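Local coordinates for protein alpha-glucosidase (Pseudoalteromonas sp. K8, PDB 5HQA) that probably hydrolyses alpha-glucosidic linkages as a chloride-activated family 97 glycoside hydrolase, and binds acarbose beside a calcium ion, at residues 317-331 and 356-369. Sequence-based numbering, arbitrary orientation. Where two conformers were deposited one is given.
Sequences WDGDWFFNGDVFSFT and HHETSGNVSNYRKQ. With AC1 (4,6-dideoxy-4-{[(1S,4R,5S,6S)-4,5,6-trihydroxy-3-(hydroxymethyl)cyclohex-2-en-1-yl]amino}-alpha-D-glucopyranose), chain B.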
loop_
_atom_site.group_PDB
_atom_site.type_symbol
_atom_site.label_atom_id
_atom_site.label_comp_id
_atom_site.label_asym_id
_atom_site.label_seq_id
_atom_site.Cartn_x
_atom_site.Cartn_y
_atom_site.Cartn_z
ATOM N N TRP A 317 -13.325 24.492 -3.159
ATOM C CA TRP A 317 -13.332 24.005 -1.786
ATOM C C TRP A 317 -14.292 24.764 -0.881
ATOM O O TRP A 317 -14.559 24.297 0.230
ATOM C CB TRP A 317 -11.927 24.077 -1.171
ATOM C CG TRP A 317 -10.926 23.139 -1.798
ATOM C CD1 TRP A 317 -10.163 23.382 -2.902
ATOM C CD2 TRP A 317 -10.579 21.820 -1.354
ATOM N NE1 TRP A 317 -9.363 22.300 -3.176
ATOM C CE2 TRP A 317 -9.594 21.328 -2.239
ATOM C CE3 TRP A 317 -11.000 21.009 -0.292
ATOM C CZ2 TRP A 317 -9.025 20.057 -2.099
ATOM C CZ3 TRP A 317 -10.430 19.736 -0.153
ATOM C CH2 TRP A 317 -9.456 19.276 -1.056
ATOM N N ASP A 318 -14.804 25.916 -1.307
ATOM C CA ASP A 318 -15.627 26.713 -0.405
ATOM C C ASP A 318 -16.913 25.983 -0.047
ATOM O O ASP A 318 -17.542 25.340 -0.892
ATOM C CB ASP A 318 -15.963 28.059 -1.033
ATOM C CG ASP A 318 -14.777 28.989 -1.073
ATOM O OD1 ASP A 318 -13.632 28.505 -0.998
ATOM O OD2 ASP A 318 -14.993 30.207 -1.189
ATOM N N GLY A 319 -17.309 26.107 1.219
ATOM C CA GLY A 319 -18.532 25.507 1.703
ATOM C C GLY A 319 -18.258 24.187 2.380
ATOM O O GLY A 319 -17.510 24.127 3.362
ATOM N N ASP A 320 -18.835 23.115 1.852
ATOM C CA ASP A 320 -18.596 21.765 2.352
ATOM C C ASP A 320 -17.963 20.984 1.202
ATOM O O ASP A 320 -18.673 20.477 0.327
ATOM C CB ASP A 320 -19.893 21.128 2.839
ATOM C CG ASP A 320 -19.654 19.885 3.679
ATOM O OD1 ASP A 320 -18.546 19.306 3.592
ATOM O OD2 ASP A 320 -20.579 19.484 4.423
ATOM N N TRP A 321 -16.628 20.895 1.192
ATOM C CA TRP A 321 -15.942 20.381 0.009
ATOM C C TRP A 321 -16.279 18.919 -0.270
ATOM O O TRP A 321 -16.152 18.485 -1.418
ATOM C CB TRP A 321 -14.424 20.566 0.142
ATOM C CG TRP A 321 -13.798 19.807 1.279
ATOM C CD1 TRP A 321 -13.526 20.287 2.530
ATOM C CD2 TRP A 321 -13.365 18.439 1.273
ATOM N NE1 TRP A 321 -12.949 19.304 3.298
ATOM C CE2 TRP A 321 -12.839 18.161 2.550
ATOM C CE3 TRP A 321 -13.362 17.424 0.307
ATOM C CZ2 TRP A 321 -12.325 16.911 2.891
ATOM C CZ3 TRP A 321 -12.848 16.183 0.650
ATOM C CH2 TRP A 321 -12.339 15.935 1.929
ATOM N N PHE A 322 -16.713 18.155 0.745
ATOM C CA PHE A 322 -17.131 16.767 0.525
ATOM C C PHE A 322 -18.219 16.676 -0.538
ATOM O O PHE A 322 -18.343 15.645 -1.211
ATOM C CB PHE A 322 -17.612 16.143 1.851
ATOM C CG PHE A 322 -18.070 14.687 1.746
ATOM C CD1 PHE A 322 -19.395 14.371 1.451
ATOM C CD2 PHE A 322 -17.187 13.640 1.990
ATOM C CE1 PHE A 322 -19.818 13.045 1.369
ATOM C CE2 PHE A 322 -17.609 12.307 1.904
ATOM C CZ PHE A 322 -18.918 12.015 1.594
ATOM N N PHE A 323 -18.999 17.742 -0.719
ATOM C CA PHE A 323 -20.110 17.757 -1.668
ATOM C C PHE A 323 -19.809 18.530 -2.944
ATOM O O PHE A 323 -20.715 18.726 -3.754
ATOM C CB PHE A 323 -21.365 18.341 -1.006
ATOM C CG PHE A 323 -21.827 17.553 0.180
ATOM C CD1 PHE A 323 -22.477 16.343 0.009
ATOM C CD2 PHE A 323 -21.572 17.995 1.466
ATOM C CE1 PHE A 323 -22.882 15.597 1.100
ATOM C CE2 PHE A 323 -21.975 17.254 2.560
ATOM C CZ PHE A 323 -22.631 16.053 2.375
ATOM N N ASN A 324 -18.562 18.947 -3.161
ATOM C CA ASN A 324 -18.249 19.853 -4.256
ATOM C C ASN A 324 -17.592 19.157 -5.444
ATOM O O ASN A 324 -16.980 19.832 -6.279
ATOM C CB ASN A 324 -17.356 20.989 -3.754
ATOM C CG ASN A 324 -18.076 21.912 -2.796
ATOM O OD1 ASN A 324 -19.294 21.827 -2.634
ATOM N ND2 ASN A 324 -17.331 22.811 -2.165
ATOM N N GLY A 325 -17.723 17.829 -5.552
ATOM C CA GLY A 325 -17.063 17.115 -6.637
ATOM C C GLY A 325 -17.409 17.636 -8.021
ATOM O O GLY A 325 -16.578 17.582 -8.931
ATOM N N ASP A 326 -18.625 18.166 -8.198
ATOM C CA ASP A 326 -19.031 18.673 -9.505
ATOM C C ASP A 326 -18.336 19.975 -9.881
ATOM O O ASP A 326 -18.266 20.293 -11.073
ATOM C CB ASP A 326 -20.544 18.924 -9.560
ATOM C CG ASP A 326 -21.373 17.657 -9.428
ATOM O OD1 ASP A 326 -20.814 16.534 -9.340
ATOM O OD2 ASP A 326 -22.614 17.797 -9.420
ATOM N N VAL A 327 -17.855 20.753 -8.912
ATOM C CA VAL A 327 -17.457 22.135 -9.182
ATOM C C VAL A 327 -15.966 22.391 -9.037
ATOM O O VAL A 327 -15.526 23.512 -9.333
ATOM C CB VAL A 327 -18.238 23.131 -8.300
ATOM C CG1 VAL A 327 -19.720 23.043 -8.615
ATOM C CG2 VAL A 327 -17.971 22.871 -6.824
ATOM N N PHE A 328 -15.178 21.415 -8.584
ATOM C CA PHE A 328 -13.730 21.598 -8.526
ATOM C C PHE A 328 -13.184 21.976 -9.897
ATOM O O PHE A 328 -13.515 21.345 -10.906
ATOM C CB PHE A 328 -13.049 20.313 -8.050
ATOM C CG PHE A 328 -13.070 20.120 -6.568
ATOM C CD1 PHE A 328 -12.608 21.114 -5.718
ATOM C CD2 PHE A 328 -13.540 18.935 -6.024
ATOM C CE1 PHE A 328 -12.615 20.931 -4.339
ATOM C CE2 PHE A 328 -13.555 18.740 -4.651
ATOM C CZ PHE A 328 -13.093 19.741 -3.803
ATOM N N SER A 329 -12.352 23.013 -9.931
ATOM C CA SER A 329 -11.505 23.294 -11.081
ATOM C C SER A 329 -10.115 22.742 -10.807
ATOM O O SER A 329 -9.589 22.879 -9.697
ATOM C CB SER A 329 -11.416 24.798 -11.357
ATOM O OG SER A 329 -10.443 25.077 -12.354
ATOM N N PHE A 330 -9.519 22.110 -11.812
ATOM C CA PHE A 330 -8.164 21.602 -11.667
ATOM C C PHE A 330 -7.156 22.434 -12.439
ATOM O O PHE A 330 -6.002 22.021 -12.588
ATOM C CB PHE A 330 -8.124 20.127 -12.066
ATOM C CG PHE A 330 -9.038 19.279 -11.220
ATOM C CD1 PHE A 330 -8.657 18.897 -9.939
ATOM C CD2 PHE A 330 -10.298 18.917 -11.676
ATOM C CE1 PHE A 330 -9.499 18.145 -9.141
ATOM C CE2 PHE A 330 -11.150 18.153 -10.880
ATOM C CZ PHE A 330 -10.750 17.770 -9.611
ATOM N N THR A 331 -7.557 23.617 -12.895
ATOM C CA THR A 331 -6.642 24.563 -13.518
ATOM C C THR A 331 -6.683 25.952 -12.910
ATOM O O THR A 331 -5.725 26.708 -13.107
ATOM C CB THR A 331 -6.938 24.702 -15.021
ATOM O OG1 THR A 331 -8.329 25.000 -15.201
ATOM C CG2 THR A 331 -6.593 23.426 -15.768
ATOM N N HIS A 356 -2.027 18.794 -6.185
ATOM C CA HIS A 356 -3.110 18.150 -5.449
ATOM C C HIS A 356 -4.384 18.228 -6.266
ATOM O O HIS A 356 -4.814 19.325 -6.637
ATOM C CB HIS A 356 -3.331 18.798 -4.081
ATOM C CG HIS A 356 -4.335 18.072 -3.244
ATOM N ND1 HIS A 356 -5.440 18.690 -2.697
ATOM C CD2 HIS A 356 -4.410 16.769 -2.878
ATOM C CE1 HIS A 356 -6.145 17.801 -2.015
ATOM N NE2 HIS A 356 -5.541 16.628 -2.108
ATOM N N HIS A 357 -4.989 17.067 -6.518
ATOM C CA HIS A 357 -6.221 16.927 -7.294
ATOM C C HIS A 357 -7.201 16.113 -6.454
ATOM O O HIS A 357 -7.226 14.888 -6.569
ATOM C CB HIS A 357 -5.966 16.232 -8.633
ATOM C CG HIS A 357 -5.192 17.053 -9.615
ATOM N ND1 HIS A 357 -4.609 16.503 -10.733
ATOM C CD2 HIS A 357 -4.912 18.377 -9.656
ATOM C CE1 HIS A 357 -3.996 17.451 -11.421
ATOM N NE2 HIS A 357 -4.168 18.599 -10.790
ATOM N N GLU A 358 -7.998 16.776 -5.616
ATOM C CA GLU A 358 -9.101 16.108 -4.931
ATOM C C GLU A 358 -10.346 16.158 -5.811
ATOM O O GLU A 358 -10.727 17.228 -6.295
ATOM C CB GLU A 358 -9.393 16.764 -3.579
ATOM C CG GLU A 358 -10.636 16.200 -2.877
ATOM C CD GLU A 358 -10.511 14.710 -2.558
ATOM O OE1 GLU A 358 -9.569 14.320 -1.830
ATOM O OE2 GLU A 358 -11.350 13.914 -3.043
ATOM N N THR A 359 -10.984 15.003 -6.007
ATOM C CA THR A 359 -12.166 14.924 -6.852
ATOM C C THR A 359 -13.471 14.904 -6.071
ATOM O O THR A 359 -14.532 15.104 -6.674
ATOM C CB THR A 359 -12.120 13.666 -7.720
ATOM O OG1 THR A 359 -12.243 12.514 -6.876
ATOM C CG2 THR A 359 -10.804 13.593 -8.499
ATOM N N SER A 360 -13.420 14.647 -4.761
ATOM C CA SER A 360 -14.616 14.345 -3.968
ATOM C C SER A 360 -15.511 13.334 -4.682
ATOM O O SER A 360 -16.740 13.423 -4.651
ATOM C CB SER A 360 -15.396 15.613 -3.621
ATOM O OG SER A 360 -14.708 16.348 -2.630
ATOM N N GLY A 361 -14.882 12.370 -5.349
ATOM C CA GLY A 361 -15.594 11.263 -5.933
ATOM C C GLY A 361 -16.106 11.469 -7.343
ATOM O O GLY A 361 -16.528 10.491 -7.970
ATOM N N ASN A 362 -16.092 12.693 -7.873
ATOM C CA ASN A 362 -16.623 12.909 -9.219
ATOM C C ASN A 362 -15.480 12.748 -10.208
ATOM O O ASN A 362 -14.738 13.697 -10.484
ATOM C CB ASN A 362 -17.290 14.270 -9.352
ATOM C CG ASN A 362 -17.919 14.471 -10.727
ATOM O OD1 ASN A 362 -17.495 13.864 -11.721
ATOM N ND2 ASN A 362 -18.936 15.327 -10.792
ATOM N N VAL A 363 -15.360 11.549 -10.781
ATOM C CA VAL A 363 -14.214 11.276 -11.638
ATOM C C VAL A 363 -14.420 11.796 -13.053
ATOM O O VAL A 363 -13.437 11.961 -13.786
ATOM C CB VAL A 363 -13.881 9.772 -11.642
ATOM C CG1 VAL A 363 -13.469 9.339 -10.228
ATOM C CG2 VAL A 363 -15.073 8.949 -12.132
ATOM N N SER A 364 -15.658 12.074 -13.458
ATOM C CA SER A 364 -15.871 12.610 -14.798
ATOM C C SER A 364 -15.480 14.077 -14.871
ATOM O O SER A 364 -14.906 14.518 -15.870
ATOM C CB SER A 364 -17.328 12.423 -15.216
ATOM O OG SER A 364 -17.629 11.043 -15.342
ATOM N N ASN A 365 -15.784 14.844 -13.818
ATOM C CA ASN A 365 -15.337 16.230 -13.754
ATOM C C ASN A 365 -13.817 16.317 -13.752
ATOM O O ASN A 365 -13.241 17.247 -14.328
ATOM C CB ASN A 365 -15.913 16.910 -12.511
ATOM C CG ASN A 365 -15.441 18.345 -12.363
ATOM O OD1 ASN A 365 -15.662 19.173 -13.243
ATOM N ND2 ASN A 365 -14.791 18.650 -11.243
ATOM N N TYR A 366 -13.149 15.365 -13.100
ATOM C CA TYR A 366 -11.688 15.332 -13.136
ATOM C C TYR A 366 -11.191 14.923 -14.515
ATOM O O TYR A 366 -10.298 15.561 -15.082
ATOM C CB TYR A 366 -11.173 14.366 -12.071
ATOM C CG TYR A 366 -9.664 14.297 -11.906
ATOM C CD1 TYR A 366 -8.850 15.399 -12.151
ATOM C CD2 TYR A 366 -9.059 13.117 -11.482
ATOM C CE1 TYR A 366 -7.462 15.324 -11.980
ATOM C CE2 TYR A 366 -7.686 13.033 -11.304
ATOM C CZ TYR A 366 -6.898 14.134 -11.550
ATOM O OH TYR A 366 -5.539 14.022 -11.376
ATOM N N ARG A 367 -11.771 13.858 -15.072
ATOM C CA ARG A 367 -11.316 13.339 -16.358
ATOM C C ARG A 367 -11.382 14.406 -17.445
ATOM O O ARG A 367 -10.463 14.524 -18.269
ATOM C CB ARG A 367 -12.154 12.116 -16.740
ATOM C CG ARG A 367 -12.053 11.708 -18.196
ATOM C CD ARG A 367 -10.792 10.927 -18.471
ATOM N NE ARG A 367 -10.910 9.543 -18.028
ATOM C CZ ARG A 367 -10.663 8.479 -18.784
ATOM N NH1 ARG A 367 -10.271 8.616 -20.037
ATOM N NH2 ARG A 367 -10.793 7.270 -18.269
ATOM N N LYS A 368 -12.448 15.212 -17.458
ATOM C CA LYS A 368 -12.572 16.193 -18.526
ATOM C C LYS A 368 -11.533 17.296 -18.414
ATOM O O LYS A 368 -11.186 17.899 -19.433
ATOM C CB LYS A 368 -13.988 16.780 -18.562
ATOM C CG LYS A 368 -14.297 17.838 -17.531
ATOM C CD LYS A 368 -15.808 18.121 -17.487
ATOM C CE LYS A 368 -16.186 19.076 -16.343
ATOM N NZ LYS A 368 -17.519 18.759 -15.724
ATOM N N GLN A 369 -11.000 17.549 -17.218
ATOM C CA GLN A 369 -10.003 18.597 -17.014
ATOM C C GLN A 369 -8.585 18.056 -16.904
ATOM O O GLN A 369 -7.639 18.842 -16.794
ATOM C CB GLN A 369 -10.317 19.397 -15.749
ATOM C CG GLN A 369 -11.693 20.000 -15.690
ATOM C CD GLN A 369 -11.896 20.765 -14.402
ATOM O OE1 GLN A 369 -11.154 21.708 -14.103
ATOM N NE2 GLN A 369 -12.888 20.351 -13.614
HETATM C C1 AC1 B . -13.204 11.573 4.887
HETATM O O2 AC1 B . -12.968 9.207 4.606
HETATM C C2 AC1 B . -12.473 10.471 4.134
HETATM C C4A AC1 B . -6.627 14.956 2.316
HETATM C C3 AC1 B . -10.981 10.578 4.302
HETATM O O3 AC1 B . -10.323 9.483 3.641
HETATM C C4 AC1 B . -10.503 11.910 3.786
HETATM N N4A AC1 B . -9.016 11.995 3.641
HETATM C C5 AC1 B . -11.035 12.845 4.860
HETATM O O5 AC1 B . -12.516 12.897 4.728
HETATM C C6 AC1 B . -10.501 14.242 4.802
HETATM C C1B AC1 B . -8.538 12.529 2.315
HETATM C C2B AC1 B . -6.871 12.489 2.254
HETATM O O2B AC1 B . -6.457 11.180 2.645
HETATM C C3B AC1 B . -6.305 13.519 3.024
HETATM O O3B AC1 B . -4.865 13.411 3.149
HETATM O O4 AC1 B . -6.183 16.016 3.141
HETATM C C5B AC1 B . -8.028 15.136 2.016
HETATM C C7B AC1 B . -9.006 13.836 1.996
HETATM C C6B AC1 B . -8.411 16.358 1.165
HETATM O O6B AC1 B . -8.014 16.103 -0.146
HETATM O O HOH W 1 -19.031 15.601 -4.114
HETATM O O HOH W 2 -19.233 18.987 -13.309
HETATM O O HOH W 3 -3.405 21.052 -11.958
HETATM O O HOH W 4 -10.022 23.239 -15.985
#
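The side-chain amides of N365 and Q369 grip the backbone of loop 317-331 at F328 O. This oxygen takes both N365 ND2 and Q369 NE2 in its carbonyl plane through nearly straight bonds (171° and 168°), while Q369 OE1 accepts a hydrogen bond from F330 N at 2.8 Å. Extended beyond CG, Q369 reaches the loop with both ends of its amide, its NE2 also donating to N365 O. Farther along, N362 ND2 reaches D326 OD1 (2.7 Å) on the anti side of the carboxylate, 35° out of its plane; the same oxygen forms a salt bridge with K397. N362 also caps helix 363-379 through OD1. S360 OG donates to W321 O, which N324 N meets from the opposite face.

Aromatic packing centres on F330. CD1 of Y366 lies 3.7 Å above the middle of its ring, and the F330 edge turns toward the face of H357, with centroids 5.4 Å apart. H357 ND1 and Y366 OH, 2.7 Å apart, share a hydrogen bond that ties this cluster together. E358 O lies over one face of F328 and at the edge of F330.

Toward the ligand, W317 CH2 packs on E358 CB at 3.6 Å, and E358 OE1 accepts a hydrogen bond from AC1 O6B at 2.9 Å. H356 CE1 and W317 CH2 also approach O6B, and W321 CZ2 and CH2 approach AC1 C6. These four residues line the acarbose pocket where a beta-alpha loop folds over the C-terminal end of strand 352-358, the active-site position characteristic of a TIM barrel.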